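Local atomic coordinates of peptidase M14, carboxypeptidase A (Thermoplasmatales archaeon SCGC AB-540-F20, PDB entry 4XED), a protein that is probably a zinc carboxypeptidase of family M14, here represented by its calcium-binding PKD domain, which may bind proteins. Residues T30-P33 with N37-Y40. Sequence-based numbering, arbitrary orientation.
Sequences TTDP and NITY. With CA (calcium ion), chain B.
Tyr40 reaches from strand 38-43 to the start of the loop after strand 24-29, and its hydroxyl OH accepts a bent hydrogen bond from the backbone N of Thr30, 3.0 Å long (N-H...O 139°). The phenol gives a buried amide a partner where the chain leaves one sheet of the PKD beta-sandwich for the other, and Thr30 shares a backbone hydrogen bond with Gly59. The methyl CG2 of Thr30 meets the same end of the ring obliquely, 3.9 Å from Tyr40 CE1, while Thr30 OG1 turns to the carbonyl oxygen of Asn8. This is the close-packed part, and Ala80 of strand 72-82 touches both side chains.

Towards the metal the fit slackens into loose apolar touches, described for one of the two modelled conformers of Ile38: its CG1 lies 4.3 Å from CG2 of Thr30, and its CG2 4.0 Å from CB of Asp32. The outer side is looser still: the CB atoms of Thr31 and Asn37 point away towards the exposed surface, though Thr31 OG1 is hydrogen-bonded to Asn8 ND2. Asp32 turns its carboxylate away from Ile38 and from its own backbone N (chi1 -179°) to the calcium ion, gripped by OD1 at 2.6 Å and OD2 at 2.4 Å. Asn4, Asn34, Asp36 and Asp82 complete the site through side chains, Asp5 through its carbonyl oxygen.

One aspartate therefore presents a methylene to the interior and a bidentate carboxylate to the metal. The cation probably offsets repulsion among Asp32, Asp36 and Asp82 and holds the loop's metal end, the Tyr40 hydroxyl being among several bonds that fix its start.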
loop_
_atom_site.group_PDB
_atom_site.type_symbol
_atom_site.label_atom_id
_atom_site.label_comp_id
_atom_site.label_asym_id
_atom_site.label_seq_id
_atom_site.Cartn_x
_atom_site.Cartn_y
_atom_site.Cartn_z
ATOM N N THR A 30 -7.054 3.743 -3.600
ATOM C CA THR A 30 -7.410 5.107 -3.339
ATOM C C THR A 30 -8.067 5.689 -4.583
ATOM O O THR A 30 -8.141 5.025 -5.619
ATOM C CB THR A 30 -6.195 5.933 -2.898
ATOM O OG1 THR A 30 -6.688 7.108 -2.257
ATOM C CG2 THR A 30 -5.292 6.326 -4.068
ATOM N N THR A 31 -8.547 6.915 -4.447
ATOM C CA THR A 31 -9.033 7.702 -5.570
ATOM C C THR A 31 -8.278 9.020 -5.630
ATOM O O THR A 31 -7.767 9.524 -4.640
ATOM C CB THR A 31 -10.550 8.003 -5.450
ATOM O OG1 THR A 31 -10.813 8.801 -4.299
ATOM C CG2 THR A 31 -11.361 6.745 -5.312
ATOM N N ASP A 32 -8.211 9.572 -6.836
ATOM C CA ASP A 32 -7.747 10.928 -7.038
ATOM C C ASP A 32 -8.956 11.823 -7.290
ATOM O O ASP A 32 -9.805 11.456 -8.092
ATOM C CB ASP A 32 -6.763 10.949 -8.215
ATOM C CG ASP A 32 -6.201 12.339 -8.487
ATOM O OD1 ASP A 32 -6.880 13.130 -9.199
ATOM O OD2 ASP A 32 -5.108 12.682 -7.962
ATOM N N PRO A 33 -9.016 13.016 -6.665
ATOM C CA PRO A 33 -10.202 13.870 -6.794
ATOM C C PRO A 33 -10.465 14.344 -8.201
ATOM O O PRO A 33 -11.598 14.729 -8.494
ATOM C CB PRO A 33 -9.875 15.066 -5.898
ATOM C CG PRO A 33 -8.924 14.560 -4.894
ATOM C CD PRO A 33 -8.099 13.530 -5.626
ATOM N N ASN A 37 -5.051 8.976 -13.105
ATOM C CA ASN A 37 -4.325 7.753 -12.835
ATOM C C ASN A 37 -3.298 8.000 -11.753
ATOM O O ASN A 37 -2.801 9.132 -11.592
ATOM C CB ASN A 37 -3.608 7.268 -14.083
ATOM C CG ASN A 37 -4.535 6.731 -15.141
ATOM O OD1 ASN A 37 -5.709 6.446 -14.912
ATOM N ND2 ASN A 37 -3.994 6.588 -16.333
ATOM N N ILE A 38 -3.001 6.964 -10.975
ATOM C CA ILE A 38 -2.027 7.089 -9.883
ATOM C C ILE A 38 -1.073 5.897 -9.794
ATOM O O ILE A 38 -1.374 4.798 -10.272
ATOM C CB ILE A 38 -2.679 7.323 -8.457
ATOM C CG1 ILE A 38 -3.301 6.048 -7.846
ATOM C CG2 ILE A 38 -3.688 8.462 -8.509
ATOM C CD1 ILE A 38 -4.560 5.563 -8.494
ATOM N N THR A 39 0.072 6.125 -9.155
ATOM C CA THR A 39 1.020 5.079 -8.815
ATOM C C THR A 39 1.083 4.990 -7.290
ATOM O O THR A 39 0.800 5.967 -6.599
ATOM C CB THR A 39 2.433 5.309 -9.390
ATOM O OG1 THR A 39 2.917 6.605 -9.021
ATOM C CG2 THR A 39 2.417 5.161 -10.911
ATOM N N TYR A 40 1.438 3.819 -6.775
ATOM C CA TYR A 40 1.521 3.574 -5.348
ATOM C C TYR A 40 2.960 3.323 -4.902
ATOM O O TYR A 40 3.731 2.684 -5.608
ATOM C CB TYR A 40 0.688 2.347 -4.961
ATOM C CG TYR A 40 -0.804 2.495 -5.150
ATOM C CD1 TYR A 40 -1.609 3.030 -4.141
ATOM C CD2 TYR A 40 -1.413 2.102 -6.330
ATOM C CE1 TYR A 40 -2.984 3.160 -4.302
ATOM C CE2 TYR A 40 -2.791 2.238 -6.513
ATOM C CZ TYR A 40 -3.571 2.759 -5.485
ATOM O OH TYR A 40 -4.935 2.939 -5.585
HETATM CA CA CA B . -4.887 14.841 -9.053
#